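Local atomic coordinates of pyocyanin demethylase (Mycobacterium fortuitum subsp. fortuitum DSM 46621 = ATCC 6841, PDB entry 5K21), a protein that removes the N-methyl group of pyocyanin, a phenazine of Pseudomonas aeruginosa, acting as a tautomerizing demethylase and thereby inhibiting that bacterium's biofilms. Residues Asn21-Lys26 with Ile41-Leu46; Gly114-Ser119 with Tyr128-Thr133; Pro32-Gly37 with Cys60-Val65. All coordinates share one frame; numbering follows the deposited sequence.

Contact 1: Asn21-Lys26 with Ile41-Leu46; sequences NDQVAK and IFSDIL. With 6QF (phenazin-1-ol), chain F.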
# COMPACT_ATOMS: atom_id res chain seq x y z
N ASN B 21 18.31 -8.26 -6.86
CA ASN B 21 18.13 -7.28 -5.79
C ASN B 21 19.11 -6.13 -5.99
O ASN B 21 20.31 -6.34 -6.18
CB ASN B 21 18.37 -7.92 -4.42
CG ASN B 21 17.44 -9.08 -4.13
OD1 ASN B 21 17.83 -10.03 -3.45
ND2 ASN B 21 16.20 -9.00 -4.61
N ASP B 22 18.60 -4.90 -5.89
CA ASP B 22 19.40 -3.70 -6.13
C ASP B 22 19.76 -3.06 -4.79
O ASP B 22 20.92 -3.11 -4.38
CB ASP B 22 18.62 -2.72 -7.00
CG ASP B 22 19.44 -1.55 -7.47
OD1 ASP B 22 20.54 -1.31 -6.92
OD2 ASP B 22 18.98 -0.86 -8.41
N GLN B 23 18.79 -2.47 -4.10
CA GLN B 23 19.00 -1.95 -2.75
C GLN B 23 17.91 -2.49 -1.85
O GLN B 23 16.76 -2.64 -2.26
CB GLN B 23 18.99 -0.41 -2.71
CG GLN B 23 20.09 0.22 -3.53
CD GLN B 23 20.10 1.74 -3.49
OE1 GLN B 23 19.33 2.35 -2.76
NE2 GLN B 23 20.97 2.35 -4.29
N VAL B 24 18.26 -2.76 -0.60
CA VAL B 24 17.32 -3.35 0.34
C VAL B 24 17.59 -2.80 1.73
O VAL B 24 18.75 -2.61 2.11
CB VAL B 24 17.43 -4.89 0.36
CG1 VAL B 24 16.46 -5.49 1.39
CG2 VAL B 24 17.21 -5.47 -1.05
N ALA B 25 16.51 -2.52 2.46
CA ALA B 25 16.58 -2.22 3.88
C ALA B 25 15.67 -3.18 4.63
O ALA B 25 14.48 -3.28 4.32
CB ALA B 25 16.18 -0.77 4.19
N LYS B 26 16.22 -3.87 5.62
CA LYS B 26 15.41 -4.70 6.52
C LYS B 26 15.28 -3.94 7.83
O LYS B 26 16.26 -3.81 8.57
CB LYS B 26 16.02 -6.08 6.72
CG LYS B 26 16.03 -6.90 5.44
CD LYS B 26 16.75 -8.22 5.54
CE LYS B 26 16.52 -8.97 4.23
NZ LYS B 26 17.42 -10.13 3.97
N ILE B 41 12.06 -2.87 2.75
CA ILE B 41 11.84 -1.96 1.63
C ILE B 41 12.94 -2.25 0.62
O ILE B 41 14.10 -2.44 1.00
CB ILE B 41 11.84 -0.49 2.09
CG1 ILE B 41 10.65 -0.26 3.04
CG2 ILE B 41 11.75 0.46 0.90
CD1 ILE B 41 10.66 1.05 3.80
N PHE B 42 12.58 -2.38 -0.66
CA PHE B 42 13.56 -2.92 -1.60
C PHE B 42 13.31 -2.42 -3.02
O PHE B 42 12.23 -1.94 -3.37
CB PHE B 42 13.52 -4.44 -1.61
CG PHE B 42 12.15 -5.00 -1.92
CD1 PHE B 42 11.20 -5.13 -0.93
CD2 PHE B 42 11.81 -5.31 -3.22
CE1 PHE B 42 9.92 -5.61 -1.22
CE2 PHE B 42 10.56 -5.78 -3.52
CZ PHE B 42 9.61 -5.93 -2.51
N SER B 43 14.35 -2.57 -3.85
CA SER B 43 14.29 -2.31 -5.27
C SER B 43 15.07 -3.42 -5.96
O SER B 43 15.98 -4.02 -5.37
CB SER B 43 14.88 -0.94 -5.65
OG SER B 43 16.20 -0.77 -5.13
N ASP B 44 14.70 -3.68 -7.21
CA ASP B 44 15.32 -4.74 -8.01
C ASP B 44 15.56 -4.23 -9.42
O ASP B 44 14.91 -3.30 -9.89
CB ASP B 44 14.44 -5.99 -8.08
CG ASP B 44 14.06 -6.52 -6.71
OD1 ASP B 44 14.87 -7.27 -6.13
OD2 ASP B 44 12.97 -6.17 -6.21
N ILE B 45 16.53 -4.86 -10.08
CA ILE B 45 16.77 -4.71 -11.51
C ILE B 45 16.14 -5.90 -12.22
O ILE B 45 16.35 -7.05 -11.83
CB ILE B 45 18.28 -4.64 -11.81
CG1 ILE B 45 18.93 -3.42 -11.16
CG2 ILE B 45 18.53 -4.64 -13.31
CD1 ILE B 45 18.49 -2.12 -11.77
N LEU B 46 15.36 -5.64 -13.26
CA LEU B 46 14.69 -6.70 -14.00
C LEU B 46 15.35 -6.88 -15.35
O LEU B 46 15.65 -5.89 -16.04
CB LEU B 46 13.21 -6.38 -14.19
CG LEU B 46 12.49 -5.98 -12.90
CD1 LEU B 46 11.07 -5.50 -13.19
CD2 LEU B 46 12.48 -7.13 -11.94
C4 6QF F . 11.54 -8.83 -0.57
C5 6QF F . 12.27 -8.63 0.70
C6 6QF F . 13.60 -8.32 0.74
C10 6QF F . 10.39 -9.14 -3.05
C13 6QF F . 8.38 -9.62 -4.38
C15 6QF F . 8.22 -9.64 -2.00
C1 6QF F . 14.33 -8.16 -0.48
C2 6QF F . 13.71 -8.32 -1.66
C3 6QF F . 12.30 -8.66 -1.79
N7 6QF F . 11.71 -8.82 -3.00
N8 6QF F . 10.22 -9.15 -0.62
C9 6QF F . 9.62 -9.30 -1.85
C11 6QF F . 9.68 -9.32 -4.31
C14 6QF F . 7.62 -9.79 -3.18
O19 6QF F . 11.56 -8.79 1.83
O HOH W 1 16.28 -0.68 -9.11
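Val24 and Phe42 form a non-hydrogen-bonded antiparallel pair whose side chains leave the sheet on the same face, where both meet phenazin-1-ol. Phe42 CB starts 3.9 Å from Val24 CG2. Its CG is set between the backbone N and the carbonyl carbon (chi1 56°), which carries the ring away from strand 21-26 and turns one face to the ligand. CG lies nearest ligand C2 and C3, CD1 and CE1 follow C4 and N8, CD2 and CE2 reach N7, and CZ ends 3.3 Å from C10. Ligand C3 sits 3.5 Å above the ring plane over its centre, while Asp44 OD2 lies in plane at the ring edge. Strands 13-27 and 39-48, which carry the two segments, are the first two of a closed eight-stranded antiparallel barrel, and their register is shifted by a classic beta bulge: Asp22 and Gln23 both face Ser43. Asp22 N donates to Ser43 O at 2.8 Å, and Gln23 N reaches Ser43 OG at 3.3 Å. That hydroxyl is also hydrogen-bonded to Thr63 O of the second subunit, as Gln23 OE1 is to Val65 N there. Beyond the bulge, Asn21 ND2 donates to Asp44 OD1 at 2.7 Å, the acceptor lying in the amide plane and the two flat groups turned 54° apart. A water donates to both Asp22 OD2 and Asp44 O.

Contact 2: Gly114-Ser119 with Tyr128-Thr133; sequences GELTVS and YELKLT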
# COMPACT_ATOMS: atom_id res chain seq x y z
N GLY B 114 -4.29 -10.49 -12.70
CA GLY B 114 -3.61 -11.75 -12.83
C GLY B 114 -2.77 -12.08 -11.63
O GLY B 114 -3.13 -11.75 -10.49
N GLU B 115 -1.67 -12.79 -11.85
CA GLU B 115 -0.86 -13.29 -10.76
C GLU B 115 0.61 -13.25 -11.13
O GLU B 115 0.99 -13.25 -12.31
CB GLU B 115 -1.28 -14.71 -10.38
CG GLU B 115 -1.06 -15.70 -11.45
CD GLU B 115 -1.69 -17.02 -11.11
OE1 GLU B 115 -1.56 -17.45 -9.95
OE2 GLU B 115 -2.33 -17.62 -12.00
N LEU B 116 1.43 -13.16 -10.10
CA LEU B 116 2.87 -13.07 -10.26
C LEU B 116 3.50 -13.97 -9.22
O LEU B 116 3.31 -13.76 -8.01
CB LEU B 116 3.30 -11.61 -10.11
CG LEU B 116 4.76 -11.20 -10.30
CD1 LEU B 116 4.83 -9.72 -10.49
CD2 LEU B 116 5.61 -11.55 -9.09
N THR B 117 4.22 -14.99 -9.68
CA THR B 117 4.83 -15.95 -8.77
C THR B 117 6.31 -15.66 -8.65
O THR B 117 7.05 -15.62 -9.64
CB THR B 117 4.59 -17.38 -9.25
OG1 THR B 117 3.18 -17.63 -9.23
CG2 THR B 117 5.30 -18.37 -8.33
N VAL B 118 6.75 -15.48 -7.41
CA VAL B 118 8.15 -15.18 -7.10
C VAL B 118 8.81 -16.48 -6.68
O VAL B 118 8.35 -17.15 -5.75
CB VAL B 118 8.24 -14.14 -5.99
CG1 VAL B 118 9.72 -13.80 -5.69
CG2 VAL B 118 7.46 -12.92 -6.35
N SER B 119 9.87 -16.84 -7.38
CA SER B 119 10.63 -18.05 -7.09
C SER B 119 12.09 -17.69 -6.90
O SER B 119 12.60 -16.72 -7.47
CB SER B 119 10.45 -19.10 -8.21
OG SER B 119 10.92 -18.60 -9.44
N TYR B 128 10.41 -13.65 -11.48
CA TYR B 128 8.98 -13.40 -11.43
C TYR B 128 8.37 -14.06 -12.65
O TYR B 128 8.82 -13.81 -13.78
CB TYR B 128 8.63 -11.92 -11.48
CG TYR B 128 9.18 -11.04 -10.42
CD1 TYR B 128 9.51 -11.53 -9.18
CD2 TYR B 128 9.35 -9.68 -10.67
CE1 TYR B 128 10.03 -10.69 -8.19
CE2 TYR B 128 9.85 -8.82 -9.67
CZ TYR B 128 10.18 -9.34 -8.44
OH TYR B 128 10.68 -8.50 -7.46
N GLU B 129 7.32 -14.85 -12.43
CA GLU B 129 6.56 -15.43 -13.53
C GLU B 129 5.17 -14.83 -13.50
O GLU B 129 4.43 -14.99 -12.52
CB GLU B 129 6.54 -16.96 -13.44
CG GLU B 129 5.81 -17.63 -14.59
CD GLU B 129 6.48 -17.35 -15.96
OE1 GLU B 129 7.73 -17.30 -16.02
OE2 GLU B 129 5.74 -17.19 -16.97
N LEU B 130 4.83 -14.09 -14.54
CA LEU B 130 3.58 -13.34 -14.59
C LEU B 130 2.58 -14.03 -15.51
O LEU B 130 2.95 -14.57 -16.55
CB LEU B 130 3.83 -11.93 -15.11
CG LEU B 130 4.45 -10.97 -14.10
CD1 LEU B 130 5.94 -11.27 -13.93
CD2 LEU B 130 4.24 -9.56 -14.52
N LYS B 131 1.31 -14.03 -15.08
CA LYS B 131 0.17 -14.34 -15.93
C LYS B 131 -0.78 -13.16 -15.82
O LYS B 131 -1.37 -12.93 -14.76
CB LYS B 131 -0.52 -15.63 -15.52
CG LYS B 131 -1.68 -16.00 -16.46
CD LYS B 131 -2.48 -17.20 -16.00
CE LYS B 131 -3.76 -17.32 -16.81
NZ LYS B 131 -4.74 -18.31 -16.26
N LEU B 132 -0.91 -12.40 -16.90
CA LEU B 132 -1.72 -11.19 -16.92
C LEU B 132 -2.95 -11.44 -17.77
O LEU B 132 -2.84 -11.95 -18.89
CB LEU B 132 -0.96 -10.00 -17.51
CG LEU B 132 0.17 -9.44 -16.63
CD1 LEU B 132 1.48 -9.85 -17.26
CD2 LEU B 132 0.07 -7.96 -16.42
N THR B 133 -4.11 -11.05 -17.26
CA THR B 133 -5.38 -11.22 -17.95
C THR B 133 -6.02 -9.87 -18.24
O THR B 133 -5.68 -8.86 -17.60
CB THR B 133 -6.34 -12.10 -17.13
OG1 THR B 133 -6.43 -11.62 -15.78
CG2 THR B 133 -5.83 -13.54 -17.12
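Two branched side chains of strand 114-119 meet the Tyr128 ring obliquely. Leu116 CD2 approaches the root of the ring, 3.8 Å from Tyr128 CG, while Val118 CG2 lies 3.8 Å from Tyr128 CD1 and Val118 CG1 comes up to CE1. Val118 runs alongside the tyrosine, pointing the same way; Leu116 crosses it. Far from the backbone, the phenol OH is hydrogen-bonded to Asp56, and the tyrosine also touches phenazin-1-ol in the pocket. With CG anti to the backbone N (chi1 -177°), the fork of Leu116 is split: CD2 goes to Tyr128 and CD1 to Leu130, with the branch carbon CG also against Leu130 (Leu116 CG 3.8 Å from Leu130 CD1). Four backbone hydrogen bonds hold this hairpin in regular antiparallel register, two joining Glu115 to Lys131 and two joining Thr117 to Glu129. Those four side chains take the other face, where the flat carboxylate of Glu115 brings OE2 to 4.0 Å from Lys131 CD; the charged ends stay apart, with Glu115 OE2 4.9 Å from Lys131 NZ. At one end of the pairing Gly114 CA comes 3.2 Å from Lys131 O, a CA-H...O contact with the oxygen on the side of Gly114 where a side chain would stand. Thr117 OG1 is hydrogen-bonded to Thr99 on strand 98-105, which flanks one side of the hairpin, and Glu129 OE1 is hydrogen-bonded to Thr16 on strand 13-27, which flanks the other. Tyr128 also pairs through its backbone with Leu17 of strand 13-27, where the last strand meets the first and the barrel closes.

Contact 3: Pro32-Gly37 with Cys60-Val65; sequences PGMDVG and CFFTNV. With CA (calcium ion), chain G; 6QF (phenazin-1-ol), chain F.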
# COMPACT_ATOMS: atom_id res chain seq x y z
N PRO B 32 13.90 -6.37 19.00
CA PRO B 32 14.95 -6.85 18.10
C PRO B 32 14.71 -8.32 17.78
O PRO B 32 14.27 -9.09 18.64
CB PRO B 32 16.23 -6.62 18.89
CG PRO B 32 15.89 -5.53 19.87
CD PRO B 32 14.45 -5.73 20.21
N GLY B 33 15.04 -8.70 16.55
CA GLY B 33 14.68 -9.98 16.00
C GLY B 33 13.36 -9.92 15.25
O GLY B 33 12.58 -8.96 15.33
N MET B 34 13.10 -10.98 14.50
CA MET B 34 11.94 -10.98 13.62
C MET B 34 10.67 -11.02 14.46
O MET B 34 10.47 -11.95 15.25
CB MET B 34 12.01 -12.17 12.67
CG MET B 34 11.27 -11.96 11.37
SD MET B 34 11.38 -13.39 10.27
CE MET B 34 13.16 -13.58 10.08
N ASP B 35 9.80 -10.02 14.29
CA ASP B 35 8.53 -10.02 15.00
C ASP B 35 7.56 -9.15 14.21
O ASP B 35 7.95 -8.46 13.26
CB ASP B 35 8.67 -9.55 16.47
CG ASP B 35 9.00 -8.05 16.61
OD1 ASP B 35 9.68 -7.50 15.73
OD2 ASP B 35 8.59 -7.42 17.63
N VAL B 36 6.29 -9.21 14.61
CA VAL B 36 5.27 -8.37 13.99
C VAL B 36 5.77 -6.94 13.95
O VAL B 36 6.34 -6.44 14.92
CB VAL B 36 3.93 -8.50 14.74
CG1 VAL B 36 4.07 -8.10 16.19
CG2 VAL B 36 2.87 -7.65 14.06
N GLY B 37 5.60 -6.30 12.78
CA GLY B 37 5.96 -4.91 12.61
C GLY B 37 7.28 -4.67 11.94
O GLY B 37 7.60 -3.52 11.61
N CYS B 60 7.49 -4.77 2.19
CA CYS B 60 6.87 -5.90 2.87
C CYS B 60 6.76 -5.58 4.35
O CYS B 60 7.71 -5.05 4.93
CB CYS B 60 7.67 -7.19 2.68
SG CYS B 60 7.62 -7.83 0.98
N PHE B 61 5.60 -5.87 4.92
CA PHE B 61 5.31 -5.67 6.33
C PHE B 61 5.04 -7.02 6.97
O PHE B 61 4.18 -7.76 6.50
CB PHE B 61 4.09 -4.77 6.50
CG PHE B 61 4.15 -3.51 5.69
CD1 PHE B 61 3.68 -3.48 4.39
CD2 PHE B 61 4.68 -2.36 6.23
CE1 PHE B 61 3.77 -2.30 3.63
CE2 PHE B 61 4.77 -1.19 5.49
CZ PHE B 61 4.30 -1.15 4.19
N PHE B 62 5.77 -7.33 8.05
CA PHE B 62 5.59 -8.58 8.77
C PHE B 62 4.36 -8.45 9.67
O PHE B 62 4.39 -7.78 10.71
CB PHE B 62 6.87 -8.91 9.54
CG PHE B 62 8.01 -9.31 8.65
CD1 PHE B 62 8.73 -8.36 7.94
CD2 PHE B 62 8.37 -10.65 8.52
CE1 PHE B 62 9.78 -8.71 7.11
CE2 PHE B 62 9.43 -11.01 7.69
CZ PHE B 62 10.13 -10.03 6.98
N THR B 63 3.27 -9.08 9.28
CA THR B 63 2.01 -8.96 10.00
C THR B 63 1.87 -10.01 11.09
O THR B 63 1.12 -9.81 12.04
CB THR B 63 0.84 -9.09 9.01
OG1 THR B 63 0.96 -10.33 8.30
CG2 THR B 63 0.85 -7.95 8.02
N ASN B 64 2.59 -11.11 10.98
CA ASN B 64 2.47 -12.19 11.95
C ASN B 64 3.75 -13.01 11.85
O ASN B 64 4.15 -13.41 10.76
CB ASN B 64 1.24 -13.05 11.67
CG ASN B 64 0.92 -13.97 12.83
OD1 ASN B 64 1.54 -15.01 13.00
ND2 ASN B 64 0.00 -13.55 13.68
N VAL B 65 4.41 -13.20 12.99
CA VAL B 65 5.64 -13.97 13.04
C VAL B 65 5.50 -15.02 14.12
O VAL B 65 5.28 -14.70 15.29
CB VAL B 65 6.87 -13.08 13.31
CG1 VAL B 65 8.14 -13.94 13.38
CG2 VAL B 65 7.03 -12.01 12.22
CA CA G . 11.82 -6.80 15.20
C4 6QF F . 11.54 -8.83 -0.57
C5 6QF F . 12.27 -8.63 0.70
C6 6QF F . 13.60 -8.32 0.74
C10 6QF F . 10.39 -9.14 -3.05
C13 6QF F . 8.38 -9.62 -4.38
C15 6QF F . 8.22 -9.64 -2.00
C1 6QF F . 14.33 -8.16 -0.48
C2 6QF F . 13.71 -8.32 -1.66
C3 6QF F . 12.30 -8.66 -1.79
N7 6QF F . 11.71 -8.82 -3.00
N8 6QF F . 10.22 -9.15 -0.62
C9 6QF F . 9.62 -9.30 -1.85
C11 6QF F . 9.68 -9.32 -4.31
C14 6QF F . 7.62 -9.79 -3.18
O19 6QF F . 11.56 -8.79 1.83
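Val36 and Gly37 press their backbone against Phe62 and Thr63 of strand 51-65, the tight part of this contact. Gly37 N donates to Phe62 O at 2.8 Å, almost straight (N-H...O 174°) and in the carbonyl plane, and Val36 CA approaches the same oxygen. At chi1 58° CG1 of Val36 sits between the backbone N and the carbonyl carbon, which leaves CG2 opposite the N and brings it 3.4 Å from Thr63 O. Val65, farther along the segment, lies against the loop backbone: CG2 is 3.5 Å from Asp35 C and CG1 meets Met34 O. Ile41 of the third subunit packs on Val36. Met34, by contrast, lies on the exposed side and makes a looser, oblique Met-aromatic contact, its SD 4.0 Å from Phe62 CE2. Nearer the pocket on the same strand, Cys60 takes no part in the loop packing; Cys60 SG, in a disulfide with Cys74, lies 3.3 Å from N8 of phenazin-1-ol. The loop itself wraps a calcium ion: Gly33 O and Asp35 OD1 each bind it at 2.3 Å, and Asp28, Phe29, Lys31 and Asp38 complete a site of seven protein oxygens, a calcium-binding loop joining the first two barrel strands.

All three contacts belong to one closed antiparallel barrel, and each holds residues of the phenazin-1-ol pocket. Contacts 1 and 3, their centres about 18 Å apart, meet where Phe42 CE1 lies 3.9 Å from Cys60 SG, and both side chains also touch the ligand. Contact 2 lies across the chain's centre from contact 1, about 19 Å between centres, yet they touch through Leu46 CD2 and Tyr128 CE2, 3.9 Å apart. Contacts 2 and 3 do not touch; their nearest atoms are about 9 Å apart. Asp40 and His93 supply hydrogen bonds to the ligand, while the calcium loop of contact 3 lies toward one end of the barrel.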